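Local coordinates for protein kallikrein-10 (PDB 5LPE) that is a secreted, zymogen-like serine protease of the kallikrein family, inhibited by zinc and acting as a tumor suppressor in breast and prostate cancer, at residues A[94-99]-A[216-221]; A[114-119]-A[222-227]; A[16-21]-A[188-193]; A[36-41]-A[228-233]. One frame throughout, in Å; residues are numbered along the deposited sequence.

Interaction 1: A[94-99]-A[216-221]. With ZN (zinc ion), chain F.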
loop_
_atom_site.group_PDB
_atom_site.type_symbol
_atom_site.label_atom_id
_atom_site.label_comp_id
_atom_site.label_asym_id
_atom_site.label_seq_id
_atom_site.Cartn_x
_atom_site.Cartn_y
_atom_site.Cartn_z
ATOM N N HIS A 94 -11.636 7.256 1.075
ATOM C CA HIS A 94 -11.606 6.445 -0.146
ATOM C C HIS A 94 -10.353 6.717 -0.979
ATOM O O HIS A 94 -10.420 6.771 -2.210
ATOM C CB HIS A 94 -12.846 6.659 -1.030
ATOM C CG HIS A 94 -14.137 6.179 -0.440
ATOM N ND1 HIS A 94 -14.348 4.871 -0.060
ATOM C CD2 HIS A 94 -15.302 6.832 -0.206
ATOM C CE1 HIS A 94 -15.582 4.742 0.400
ATOM N NE2 HIS A 94 -16.179 5.919 0.324
ATOM N N ASP A 95 -9.183 6.863 -0.346
ATOM C CA ASP A 95 -8.039 7.245 -1.171
ATOM C C ASP A 95 -7.413 5.963 -1.691
ATOM O O ASP A 95 -6.625 5.303 -1.014
ATOM C CB ASP A 95 -7.033 8.142 -0.446
ATOM C CG ASP A 95 -6.553 7.583 0.864
ATOM O OD1 ASP A 95 -7.193 6.640 1.386
ATOM O OD2 ASP A 95 -5.539 8.118 1.381
ATOM N N LEU A 96 -7.713 5.700 -2.956
ATOM C CA LEU A 96 -7.287 4.564 -3.749
ATOM C C LEU A 96 -7.128 5.094 -5.158
ATOM O O LEU A 96 -7.953 5.879 -5.624
ATOM C CB LEU A 96 -8.321 3.441 -3.735
ATOM C CG LEU A 96 -7.885 2.132 -3.101
ATOM C CD1 LEU A 96 -7.316 2.408 -1.739
ATOM C CD2 LEU A 96 -9.074 1.201 -3.040
ATOM N N MET A 97 -6.070 4.682 -5.827
ATOM C CA MET A 97 -5.846 5.131 -7.190
ATOM C C MET A 97 -5.217 3.965 -7.934
ATOM O O MET A 97 -4.317 3.298 -7.406
ATOM C CB MET A 97 -4.950 6.375 -7.204
ATOM C CG MET A 97 -4.648 6.942 -8.551
ATOM S SD MET A 97 -3.546 8.389 -8.487
ATOM C CE MET A 97 -2.159 7.774 -7.554
ATOM N N LEU A 98 -5.716 3.695 -9.133
ATOM C CA LEU A 98 -5.158 2.648 -9.969
ATOM C C LEU A 98 -4.303 3.310 -11.038
ATOM O O LEU A 98 -4.772 4.198 -11.761
ATOM C CB LEU A 98 -6.257 1.757 -10.557
ATOM C CG LEU A 98 -6.682 0.724 -9.503
ATOM C CD1 LEU A 98 -8.038 0.122 -9.763
ATOM C CD2 LEU A 98 -5.619 -0.372 -9.382
ATOM N N LEU A 99 -3.034 2.919 -11.086
ATOM C CA LEU A 99 -2.079 3.410 -12.068
ATOM C C LEU A 99 -1.908 2.361 -13.157
ATOM O O LEU A 99 -1.582 1.204 -12.864
ATOM C CB LEU A 99 -0.737 3.718 -11.406
ATOM C CG LEU A 99 -0.766 4.949 -10.502
ATOM C CD1 LEU A 99 0.598 5.576 -10.405
ATOM C CD2 LEU A 99 -1.770 5.981 -10.992
ATOM N N VAL A 216 -3.477 3.829 9.423
ATOM C CA VAL A 216 -4.816 3.732 8.870
ATOM C C VAL A 216 -4.663 3.324 7.416
ATOM O O VAL A 216 -4.114 4.080 6.603
ATOM C CB VAL A 216 -5.602 5.041 9.012
ATOM C CG1 VAL A 216 -6.938 4.949 8.268
ATOM C CG2 VAL A 216 -5.836 5.347 10.471
ATOM N N TYR A 217 -5.136 2.121 7.093
ATOM C CA TYR A 217 -5.048 1.549 5.763
ATOM C C TYR A 217 -6.435 1.477 5.142
ATOM O O TYR A 217 -7.441 1.297 5.841
ATOM C CB TYR A 217 -4.443 0.154 5.804
ATOM C CG TYR A 217 -2.978 0.119 6.145
ATOM C CD1 TYR A 217 -2.541 0.236 7.462
ATOM C CD2 TYR A 217 -2.026 -0.081 5.150
ATOM C CE1 TYR A 217 -1.192 0.190 7.771
ATOM C CE2 TYR A 217 -0.663 -0.135 5.445
ATOM C CZ TYR A 217 -0.248 0.002 6.760
ATOM O OH TYR A 217 1.111 -0.040 7.063
ATOM N N THR A 218 -6.489 1.627 3.824
ATOM C CA THR A 218 -7.739 1.392 3.126
ATOM C C THR A 218 -8.011 -0.107 3.104
ATOM O O THR A 218 -7.120 -0.900 2.803
ATOM C CB THR A 218 -7.683 1.958 1.709
ATOM O OG1 THR A 218 -7.318 3.342 1.762
ATOM C CG2 THR A 218 -9.057 1.829 1.034
ATOM N N GLN A 219 -9.232 -0.513 3.442
ATOM C CA GLN A 219 -9.538 -1.935 3.497
ATOM C C GLN A 219 -9.874 -2.396 2.082
ATOM O O GLN A 219 -10.919 -2.039 1.538
ATOM C CB GLN A 219 -10.696 -2.164 4.458
ATOM C CG GLN A 219 -10.980 -3.583 4.826
ATOM C CD GLN A 219 -12.108 -3.663 5.820
ATOM O OE1 GLN A 219 -12.890 -2.725 5.959
ATOM N NE2 GLN A 219 -12.199 -4.782 6.515
ATOM N N ILE A 220 -9.011 -3.234 1.504
ATOM C CA ILE A 220 -9.043 -3.481 0.061
ATOM C C ILE A 220 -10.130 -4.495 -0.321
ATOM O O ILE A 220 -10.620 -4.475 -1.453
ATOM C CB ILE A 220 -7.637 -3.911 -0.417
ATOM C CG1 ILE A 220 -6.598 -2.834 -0.070
ATOM C CG2 ILE A 220 -7.577 -4.126 -1.912
ATOM C CD1 ILE A 220 -6.829 -1.452 -0.705
ATOM N N CYS A 221 -10.524 -5.384 0.602
ATOM C CA CYS A 221 -11.604 -6.352 0.404
ATOM C C CYS A 221 -12.972 -5.704 0.281
ATOM O O CYS A 221 -13.943 -6.419 0.011
ATOM C CB CYS A 221 -11.669 -7.341 1.564
ATOM S SG CYS A 221 -12.213 -6.565 3.121
HETATM ZN ZN ZN F . -4.504 9.868 1.710
#

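Interaction 2: A[114-119]-A[222-227]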
loop_
_atom_site.group_PDB
_atom_site.type_symbol
_atom_site.label_atom_id
_atom_site.label_comp_id
_atom_site.label_asym_id
_atom_site.label_seq_id
_atom_site.Cartn_x
_atom_site.Cartn_y
_atom_site.Cartn_z
ATOM N N LEU A 114 0.593 -9.173 -6.736
ATOM C CA LEU A 114 0.120 -9.619 -5.425
ATOM C C LEU A 114 -1.351 -10.021 -5.525
ATOM O O LEU A 114 -2.187 -9.222 -5.969
ATOM C CB LEU A 114 0.308 -8.513 -4.377
ATOM C CG LEU A 114 0.669 -8.766 -2.904
ATOM C CD1 LEU A 114 0.177 -7.583 -2.080
ATOM C CD2 LEU A 114 0.250 -10.119 -2.336
ATOM N N GLN A 115 -1.651 -11.267 -5.148
ATOM C CA GLN A 115 -3.027 -11.729 -5.134
ATOM C C GLN A 115 -3.891 -10.744 -4.348
ATOM O O GLN A 115 -3.540 -10.346 -3.239
ATOM C CB GLN A 115 -3.083 -13.124 -4.509
ATOM C CG GLN A 115 -4.448 -13.799 -4.548
ATOM C CD GLN A 115 -4.442 -15.113 -3.811
ATOM O OE1 GLN A 115 -5.109 -16.069 -4.216
ATOM N NE2 GLN A 115 -3.700 -15.167 -2.704
ATOM N N LEU A 116 -4.999 -10.317 -4.953
ATOM C CA LEU A 116 -5.993 -9.465 -4.317
ATOM C C LEU A 116 -6.779 -10.223 -3.240
ATOM O O LEU A 116 -6.861 -11.449 -3.268
ATOM C CB LEU A 116 -6.925 -8.924 -5.392
ATOM C CG LEU A 116 -6.297 -7.914 -6.342
ATOM C CD1 LEU A 116 -7.112 -7.798 -7.613
ATOM C CD2 LEU A 116 -6.118 -6.577 -5.620
ATOM N N PRO A 117 -7.355 -9.518 -2.264
ATOM C CA PRO A 117 -8.101 -10.216 -1.206
ATOM C C PRO A 117 -9.348 -10.876 -1.773
ATOM O O PRO A 117 -10.100 -10.257 -2.528
ATOM C CB PRO A 117 -8.462 -9.096 -0.216
ATOM C CG PRO A 117 -8.545 -7.902 -1.040
ATOM C CD PRO A 117 -7.454 -8.057 -2.112
ATOM N N TYR A 118 -9.541 -12.143 -1.422
ATOM C CA TYR A 118 -10.771 -12.884 -1.660
ATOM C C TYR A 118 -11.670 -12.905 -0.424
ATOM O O TYR A 118 -12.705 -13.583 -0.423
ATOM C CB TYR A 118 -10.451 -14.302 -2.141
ATOM C CG TYR A 118 -9.569 -15.095 -1.213
ATOM C CD1 TYR A 118 -8.189 -14.986 -1.261
ATOM C CD2 TYR A 118 -10.121 -15.959 -0.284
ATOM C CE1 TYR A 118 -7.396 -15.714 -0.418
ATOM C CE2 TYR A 118 -9.331 -16.692 0.568
ATOM C CZ TYR A 118 -7.974 -16.569 0.496
ATOM O OH TYR A 118 -7.196 -17.314 1.353
ATOM N N ARG A 119 -11.314 -12.138 0.603
ATOM C CA ARG A 119 -11.786 -12.281 1.972
ATOM C C ARG A 119 -11.241 -11.091 2.756
ATOM O O ARG A 119 -10.212 -10.518 2.387
ATOM C CB ARG A 119 -11.256 -13.609 2.535
ATOM C CG ARG A 119 -11.848 -14.191 3.798
ATOM C CD ARG A 119 -10.954 -15.383 4.263
ATOM N NE ARG A 119 -9.577 -14.969 4.568
ATOM C CZ ARG A 119 -9.234 -14.262 5.647
ATOM N NH1 ARG A 119 -10.167 -13.888 6.517
ATOM N NH2 ARG A 119 -7.964 -13.920 5.860
ATOM N N LYS A 222 -13.085 -4.397 0.539
ATOM C CA LYS A 222 -14.311 -3.650 0.288
ATOM C C LYS A 222 -14.337 -2.979 -1.076
ATOM O O LYS A 222 -15.376 -2.429 -1.452
ATOM C CB LYS A 222 -14.510 -2.563 1.354
ATOM C CG LYS A 222 -14.273 -3.019 2.794
ATOM C CD LYS A 222 -15.179 -4.176 3.154
ATOM C CE LYS A 222 -15.516 -4.167 4.623
ATOM N NZ LYS A 222 -16.426 -5.308 4.897
ATOM N N TYR A 223 -13.207 -2.929 -1.773
ATOM C CA TYR A 223 -13.082 -2.240 -3.051
ATOM C C TYR A 223 -12.993 -3.168 -4.262
ATOM O O TYR A 223 -12.747 -2.695 -5.376
ATOM C CB TYR A 223 -11.900 -1.265 -2.978
ATOM C CG TYR A 223 -12.225 -0.121 -2.029
ATOM C CD1 TYR A 223 -12.007 -0.240 -0.667
ATOM C CD2 TYR A 223 -12.818 1.053 -2.491
ATOM C CE1 TYR A 223 -12.325 0.778 0.202
ATOM C CE2 TYR A 223 -13.143 2.099 -1.610
ATOM C CZ TYR A 223 -12.888 1.947 -0.267
ATOM O OH TYR A 223 -13.200 2.937 0.633
ATOM N N MET A 224 -13.155 -4.480 -4.076
ATOM C CA MET A 224 -12.876 -5.423 -5.161
ATOM C C MET A 224 -13.752 -5.181 -6.394
ATOM O O MET A 224 -13.294 -5.369 -7.529
ATOM C CB MET A 224 -13.038 -6.857 -4.665
ATOM C CG MET A 224 -11.953 -7.248 -3.693
ATOM S SD MET A 224 -10.403 -6.712 -4.385
ATOM C CE MET A 224 -10.245 -7.879 -5.747
ATOM N N SER A 225 -15.011 -4.779 -6.196
ATOM C CA SER A 225 -15.877 -4.494 -7.335
ATOM C C SER A 225 -15.243 -3.467 -8.256
ATOM O O SER A 225 -15.142 -3.681 -9.469
ATOM C CB SER A 225 -17.245 -4.006 -6.858
ATOM O OG SER A 225 -17.975 -5.057 -6.245
ATOM N N TRP A 226 -14.805 -2.341 -7.690
ATOM C CA TRP A 226 -14.194 -1.281 -8.485
ATOM C C TRP A 226 -12.846 -1.717 -9.049
ATOM O O TRP A 226 -12.581 -1.510 -10.231
ATOM C CB TRP A 226 -14.054 -0.010 -7.638
ATOM C CG TRP A 226 -13.304 1.094 -8.298
ATOM C CD1 TRP A 226 -13.753 1.903 -9.302
ATOM C CD2 TRP A 226 -11.975 1.535 -7.992
ATOM N NE1 TRP A 226 -12.784 2.813 -9.648
ATOM C CE2 TRP A 226 -11.680 2.609 -8.859
ATOM C CE3 TRP A 226 -11.005 1.122 -7.081
ATOM C CZ2 TRP A 226 -10.453 3.268 -8.841
ATOM C CZ3 TRP A 226 -9.790 1.789 -7.064
ATOM C CH2 TRP A 226 -9.527 2.845 -7.941
ATOM N N ILE A 227 -11.991 -2.343 -8.227
ATOM C CA ILE A 227 -10.625 -2.656 -8.662
ATOM C C ILE A 227 -10.639 -3.604 -9.853
ATOM O O ILE A 227 -9.881 -3.435 -10.813
ATOM C CB ILE A 227 -9.798 -3.236 -7.501
ATOM C CG1 ILE A 227 -9.580 -2.189 -6.429
ATOM C CG2 ILE A 227 -8.440 -3.735 -8.004
ATOM C CD1 ILE A 227 -8.634 -2.645 -5.360
#

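Interaction 3: A[16-21]-A[188-193]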
loop_
_atom_site.group_PDB
_atom_site.type_symbol
_atom_site.label_atom_id
_atom_site.label_comp_id
_atom_site.label_asym_id
_atom_site.label_seq_id
_atom_site.Cartn_x
_atom_site.Cartn_y
_atom_site.Cartn_z
ATOM N N PRO A 16 7.870 -9.277 -4.358
ATOM C CA PRO A 16 8.031 -8.993 -5.796
ATOM C C PRO A 16 7.023 -8.002 -6.337
ATOM O O PRO A 16 7.208 -7.496 -7.447
ATOM C CB PRO A 16 7.842 -10.369 -6.446
ATOM C CG PRO A 16 6.908 -11.073 -5.521
ATOM C CD PRO A 16 7.313 -10.626 -4.137
ATOM N N TRP A 17 5.949 -7.745 -5.607
ATOM C CA TRP A 17 4.907 -6.794 -5.965
ATOM C C TRP A 17 5.195 -5.375 -5.488
ATOM O O TRP A 17 4.416 -4.471 -5.790
ATOM C CB TRP A 17 3.589 -7.261 -5.348
ATOM C CG TRP A 17 3.794 -7.633 -3.895
ATOM C CD1 TRP A 17 3.919 -6.776 -2.844
ATOM C CD2 TRP A 17 3.945 -8.953 -3.353
ATOM N NE1 TRP A 17 4.119 -7.481 -1.681
ATOM C CE2 TRP A 17 4.134 -8.818 -1.968
ATOM C CE3 TRP A 17 3.913 -10.233 -3.903
ATOM C CZ2 TRP A 17 4.298 -9.910 -1.132
ATOM C CZ3 TRP A 17 4.078 -11.305 -3.075
ATOM C CH2 TRP A 17 4.266 -11.143 -1.708
ATOM N N GLN A 18 6.258 -5.169 -4.716
ATOM C CA GLN A 18 6.601 -3.835 -4.235
ATOM C C GLN A 18 6.919 -2.901 -5.396
ATOM O O GLN A 18 7.661 -3.260 -6.312
ATOM C CB GLN A 18 7.800 -3.911 -3.287
ATOM C CG GLN A 18 7.936 -2.728 -2.357
ATOM C CD GLN A 18 6.859 -2.695 -1.286
ATOM O OE1 GLN A 18 6.005 -3.587 -1.218
ATOM N NE2 GLN A 18 6.905 -1.664 -0.424
ATOM N N VAL A 19 6.362 -1.687 -5.348
ATOM C CA VAL A 19 6.490 -0.700 -6.418
ATOM C C VAL A 19 6.817 0.651 -5.800
ATOM O O VAL A 19 6.141 1.087 -4.861
ATOM C CB VAL A 19 5.206 -0.587 -7.268
ATOM C CG1 VAL A 19 5.355 0.528 -8.297
ATOM C CG2 VAL A 19 4.876 -1.914 -7.964
ATOM N N SER A 20 7.843 1.315 -6.328
ATOM C CA SER A 20 8.157 2.695 -5.979
ATOM C C SER A 20 7.688 3.609 -7.100
ATOM O O SER A 20 7.969 3.349 -8.276
ATOM C CB SER A 20 9.654 2.882 -5.735
ATOM O OG SER A 20 10.418 2.124 -6.648
ATOM N N LEU A 21 6.970 4.666 -6.736
ATOM C CA LEU A 21 6.416 5.613 -7.692
ATOM C C LEU A 21 7.179 6.920 -7.585
ATOM O O LEU A 21 7.371 7.449 -6.484
ATOM C CB LEU A 21 4.923 5.850 -7.443
ATOM C CG LEU A 21 3.993 4.692 -7.769
ATOM C CD1 LEU A 21 2.625 4.922 -7.189
ATOM C CD2 LEU A 21 3.903 4.520 -9.268
ATOM N N GLY A 188 1.200 4.660 0.315
ATOM C CA GLY A 188 0.711 3.885 -0.785
ATOM C C GLY A 188 1.139 2.451 -0.646
ATOM O O GLY A 188 0.696 1.637 -1.357
ATOM N N GLY A 189 2.017 2.190 0.302
ATOM C CA GLY A 189 2.558 0.892 0.580
ATOM C C GLY A 189 1.548 -0.137 0.940
ATOM O O GLY A 189 0.530 0.197 1.455
ATOM N N PRO A 190 1.837 -1.400 0.642
ATOM C CA PRO A 190 0.864 -2.462 0.951
ATOM C C PRO A 190 0.916 -2.974 2.388
ATOM O O PRO A 190 1.963 -3.031 3.024
ATOM C CB PRO A 190 1.250 -3.580 -0.027
ATOM C CG PRO A 190 2.695 -3.349 -0.354
ATOM C CD PRO A 190 2.986 -1.891 -0.158
ATOM N N LEU A 191 -0.237 -3.406 2.875
ATOM C CA LEU A 191 -0.331 -4.276 4.047
ATOM C C LEU A 191 -0.707 -5.669 3.545
ATOM O O LEU A 191 -1.789 -5.866 2.982
ATOM C CB LEU A 191 -1.353 -3.751 5.055
ATOM C CG LEU A 191 -1.578 -4.564 6.338
ATOM C CD1 LEU A 191 -1.763 -3.674 7.520
ATOM C CD2 LEU A 191 -2.808 -5.393 6.191
ATOM N N VAL A 192 0.186 -6.628 3.736
ATOM C CA VAL A 192 -0.021 -8.000 3.294
ATOM C C VAL A 192 -0.408 -8.852 4.501
ATOM O O VAL A 192 0.189 -8.718 5.573
ATOM C CB VAL A 192 1.246 -8.539 2.599
ATOM C CG1 VAL A 192 1.016 -9.925 2.004
ATOM C CG2 VAL A 192 1.735 -7.551 1.525
ATOM N N CYS A 193 -1.426 -9.709 4.341
ATOM C CA CYS A 193 -1.778 -10.729 5.330
ATOM C C CYS A 193 -1.889 -12.071 4.626
ATOM O O CYS A 193 -2.751 -12.245 3.762
ATOM C CB CYS A 193 -3.100 -10.430 6.037
ATOM S SG CYS A 193 -3.351 -8.749 6.593
#

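Interaction 4: A[36-41]-A[228-233]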
loop_
_atom_site.group_PDB
_atom_site.type_symbol
_atom_site.label_atom_id
_atom_site.label_comp_id
_atom_site.label_asym_id
_atom_site.label_seq_id
_atom_site.Cartn_x
_atom_site.Cartn_y
_atom_site.Cartn_z
ATOM N N GLN A 36 -0.212 -7.256 -14.277
ATOM C CA GLN A 36 1.013 -6.959 -15.012
ATOM C C GLN A 36 1.016 -5.532 -15.561
ATOM O O GLN A 36 2.085 -4.973 -15.818
ATOM C CB GLN A 36 1.211 -7.968 -16.139
ATOM C CG GLN A 36 0.012 -8.074 -17.073
ATOM C CD GLN A 36 0.260 -9.009 -18.229
ATOM O OE1 GLN A 36 1.094 -9.908 -18.147
ATOM N NE2 GLN A 36 -0.466 -8.811 -19.312
ATOM N N SER A 37 -0.155 -4.960 -15.829
ATOM C CA SER A 37 -0.261 -3.579 -16.283
ATOM C C SER A 37 -0.775 -2.588 -15.242
ATOM O O SER A 37 -0.940 -1.414 -15.581
ATOM C CB SER A 37 -1.129 -3.506 -17.544
ATOM O OG SER A 37 -0.337 -3.816 -18.672
ATOM N N TRP A 38 -1.054 -3.007 -14.004
ATOM C CA TRP A 38 -1.767 -2.149 -13.067
ATOM C C TRP A 38 -1.111 -2.105 -11.699
ATOM O O TRP A 38 -0.741 -3.137 -11.136
ATOM C CB TRP A 38 -3.202 -2.602 -12.890
ATOM C CG TRP A 38 -4.045 -2.328 -14.060
ATOM C CD1 TRP A 38 -4.316 -3.175 -15.083
ATOM C CD2 TRP A 38 -4.755 -1.113 -14.335
ATOM N NE1 TRP A 38 -5.161 -2.570 -15.975
ATOM C CE2 TRP A 38 -5.437 -1.299 -15.543
ATOM C CE3 TRP A 38 -4.887 0.113 -13.662
ATOM C CZ2 TRP A 38 -6.235 -0.311 -16.102
ATOM C CZ3 TRP A 38 -5.669 1.091 -14.220
ATOM C CH2 TRP A 38 -6.339 0.877 -15.424
ATOM N N VAL A 39 -1.016 -0.893 -11.155
ATOM C CA VAL A 39 -0.478 -0.652 -9.827
ATOM C C VAL A 39 -1.541 0.077 -9.024
ATOM O O VAL A 39 -2.265 0.918 -9.563
ATOM C CB VAL A 39 0.831 0.153 -9.874
ATOM C CG1 VAL A 39 1.330 0.451 -8.461
ATOM C CG2 VAL A 39 1.882 -0.598 -10.644
ATOM N N LEU A 40 -1.670 -0.274 -7.750
ATOM C CA LEU A 40 -2.640 0.366 -6.886
ATOM C C LEU A 40 -1.920 1.086 -5.765
ATOM O O LEU A 40 -0.965 0.563 -5.180
ATOM C CB LEU A 40 -3.639 -0.621 -6.298
ATOM C CG LEU A 40 -4.715 0.010 -5.396
ATOM C CD1 LEU A 40 -6.076 0.047 -6.027
ATOM C CD2 LEU A 40 -4.808 -0.809 -4.162
ATOM N N THR A 41 -2.405 2.285 -5.463
ATOM C CA THR A 41 -1.808 3.143 -4.463
ATOM C C THR A 41 -2.885 4.079 -3.924
ATOM O O THR A 41 -4.035 4.062 -4.370
ATOM C CB THR A 41 -0.626 3.914 -5.062
ATOM O OG1 THR A 41 -0.026 4.741 -4.056
ATOM C CG2 THR A 41 -1.077 4.772 -6.231
ATOM N N ASN A 228 -11.491 -4.617 -9.808
ATOM C CA ASN A 228 -11.570 -5.541 -10.925
ATOM C C ASN A 228 -12.151 -4.873 -12.156
ATOM O O ASN A 228 -11.846 -5.280 -13.285
ATOM C CB ASN A 228 -12.387 -6.767 -10.522
ATOM C CG ASN A 228 -11.561 -7.766 -9.751
ATOM O OD1 ASN A 228 -10.394 -7.997 -10.080
ATOM N ND2 ASN A 228 -12.147 -8.353 -8.707
ATOM N N LYS A 229 -12.959 -3.831 -11.962
ATOM C CA LYS A 229 -13.630 -3.205 -13.090
ATOM C C LYS A 229 -12.702 -2.276 -13.865
ATOM O O LYS A 229 -12.736 -2.271 -15.099
ATOM C CB LYS A 229 -14.881 -2.462 -12.618
ATOM C CG LYS A 229 -15.677 -1.851 -13.760
ATOM C CD LYS A 229 -17.116 -1.581 -13.362
ATOM C CE LYS A 229 -17.304 -0.188 -12.752
ATOM N NZ LYS A 229 -18.612 -0.110 -12.023
ATOM N N VAL A 230 -11.855 -1.496 -13.191
ATOM C CA VAL A 230 -10.973 -0.620 -13.963
ATOM C C VAL A 230 -9.824 -1.422 -14.563
ATOM O O VAL A 230 -9.428 -1.195 -15.712
ATOM C CB VAL A 230 -10.477 0.599 -13.135
ATOM C CG1 VAL A 230 -11.109 0.672 -11.759
ATOM C CG2 VAL A 230 -8.990 0.650 -13.034
ATOM N N ILE A 231 -9.294 -2.394 -13.817
ATOM C CA ILE A 231 -8.304 -3.293 -14.383
ATOM C C ILE A 231 -8.885 -4.082 -15.565
ATOM O O ILE A 231 -8.125 -4.674 -16.346
ATOM C CB ILE A 231 -7.749 -4.170 -13.237
ATOM C CG1 ILE A 231 -7.138 -3.271 -12.164
ATOM C CG2 ILE A 231 -6.636 -5.117 -13.691
ATOM C CD1 ILE A 231 -6.598 -4.054 -11.025
ATOM N N ARG A 232 -10.215 -4.135 -15.720
ATOM C CA ARG A 232 -10.863 -4.949 -16.747
ATOM C C ARG A 232 -10.556 -6.425 -16.535
ATOM O O ARG A 232 -11.079 -7.253 -17.273
ATOM C CB ARG A 232 -10.494 -4.544 -18.185
ATOM C CG ARG A 232 -11.646 -3.913 -18.978
ATOM C CD ARG A 232 -11.564 -2.380 -19.031
ATOM N NE ARG A 232 -10.200 -1.861 -18.885
ATOM C CZ ARG A 232 -9.238 -1.972 -19.802
ATOM N NH1 ARG A 232 -9.472 -2.591 -20.943
ATOM N NH2 ARG A 232 -8.032 -1.473 -19.581
ATOM N N SER A 233 -9.740 -6.772 -15.532
ATOM C CA SER A 233 -9.440 -8.121 -15.046
ATOM C C SER A 233 -10.681 -8.802 -14.501
ATOM O O SER A 233 -10.575 -9.799 -13.770
ATOM C CB SER A 233 -8.360 -8.102 -13.970
ATOM O OG SER A 233 -8.709 -7.179 -12.956
#

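Interaction 1: A[94-99]-A[216-221]
Asp-95 and Leu-96, just before strand 97-101 of the N-terminal barrel, meet Thr-218 of strand 215-219, in the C-terminal barrel, and Ile-220 in the 3-10 turn that follows it, where the two halves of the chymotrypsin-type fold close on each other. Thr-218 divides the work between its branches. Its hydroxyl donates a weak hydrogen bond from OG1 to the backbone O of Asp-95 (3.5 Å), while its methyl CG2 lies against CD1 of Leu-96; the same Leu-96 CD1 also meets Ile-220 CD1, 4.0 Å away. The next shell reaches the active site. Asp-95 has CG placed between its backbone N and carbonyl carbon (chi1 53°), directing the carboxylate to the metal. Ser-202, from the C-terminal barrel, is hydrogen-bonded to OD2. The zinc ion is shared with His-44 and Asp-92; its ligands include two of the three residues assigned by similarity to the charge relay, His-44 and Asp-95, consistent with inhibition by zinc: Asp-95 OD2 binds it at 2.1 Å.

Interaction 2: A[114-119]-A[222-227]
Leu-116 opens the contact by offering its CB and CD1 to the terminal methyl of Met-224, on the first turn of the C-terminal helix 224-230 that is characteristic of chymotrypsin-like proteases. Met-224 CE is 3.5 Å from Leu-116 CB and 3.6 Å from Leu-116 CD1, so the methyl sits against the base and one branch of the leucine together. The same branch continues to the following turn, where Leu-116 CD1 comes within 4.3 Å of Ile-227 CG2. Next along the loop, Pro-117 meets the methionine with two ring carbons, CG and CD each lying 4.0 Å from Met-224 SD, while its carbonyl O is near Met-224 CG. Bends at chi2 (-46°) and chi3 (-71°) fold the methionine chain, letting its sulfur face the proline and its methyl the leucine. The helix begins with Tyr-223 at the N-cap position, and the backbone bond from Ile-227 N to Tyr-223 O (3.0 Å) closes the turn carrying both hydrophobic partners. Beyond the pair, Leu-116 also touches Val-34 of strand 26-35, and Pro-117 touches Gln-198 of strand 196-203. The chemistry is thus apolar: between these segments the fit rests on the shape of a bent thioether against leucine and proline, not on a directional bond.

Interaction 3: A[16-21]-A[188-193]
Trp-17 and Pro-190 contribute the two largest areas to this contact, with Val-192 and Gln-18 completing it, between the N-terminal and C-terminal barrels of the chymotrypsin-like fold. The tryptophan approaches with its pyrrole side: CD1 is 4.4 Å from Pro-190 CG, and NE1 is 4.0 Å from Val-192 CG2, both carbons lying oblique to the ring. One ring face carries CD of the preceding Pro-16, 3.4 Å above the plane and displaced toward the rim. The CG of Trp-17 falls between backbone N and carbonyl carbon (chi1 47°), which turns the indole toward the C-terminal barrel. Pro-190 is also met by the amide of Gln-18, whose OE1 lies 3.4 Å from Pro-190 CG. A bend at chi2 (71°) brings this amide across to the proline, and its NE2 donates a weak hydrogen bond to the backbone O of Ala-130, a second link to the C-terminal barrel. An alanine in place of Gln-18 would remove the amide and would probably leave the Ala-130 carbonyl without this donor and the Pro-190 ring less closely packed. Around the contact, Trp-17 and Pro-190 both touch Val-32 of strand 26-35, while Pro-190 also rests on Leu-197 of strand 196-203, placing the interface between these two strands.

Interaction 4: A[36-41]-A[228-233]
Trp-38, at the start of strand 38-41, lays its indole against Ile-231 and Val-230, where the C-terminal helix of this chymotrypsin-like protease ends against the N-terminal barrel. The ring interaction is a CH-pi contact: Ile-231 CA stands 3.8 Å from the centroid of the five-membered ring and only 21° off its normal, thus over the face. Apolar contacts extend it at both ends of the indole. At the pyrrole end, the Ile-231 branches CG1 and CG2 meet Trp-38 CG and CD1. At the benzene end, Val-230 CG2 is 3.6 Å from both Trp-38 CZ3 and Trp-38 CH2. Polar atoms lie at the margin. Arg-232 bends at chi2 and chi3, bringing NH2 to 4.1 Å from Trp-38 CZ2, at the ring edge and near its plane, an approach that differs from a cation-pi stack. Its NE gives a weak hydrogen bond to Val-230 O (3.3 Å, 156°). Arg-72 of strand 66-75 touches both Trp-38 and Arg-232. Replacing Trp-38 with an alanine would probably open a gap beneath Ile-231 and Val-230 and leave the helix end free to shift. Across the contact the cohesion is therefore mainly hydrophobic and aromatic, with one indole serving as the broad surface on which the helix end rests, and the arginine adding only a peripheral approach.

Interactions 1 and 3 lie between the two antiparallel barrels, while 2 and 4 lie farther out on one side; centres are 10 to 14 Å apart. Interactions 1 and 3 bridge the barrels at or next to the ends of strands 97-101 and 215-219, and of strands 18-23 and 190-193. Interactions 2 and 4 share helix 224-230, which follows strand 215-219 and packs against the loop 114-119 and strand 38-41. Strands 38-41 and 97-101 are neighbours, so interaction 4 continues into interaction 1. Along the chain, interactions 1 and 2 cross each other inside the loop closed by interaction 4, and interaction 3 crosses all three. Early and late segments are thereby interlocked, tying the C-terminal helix to the barrel holding Asp-95.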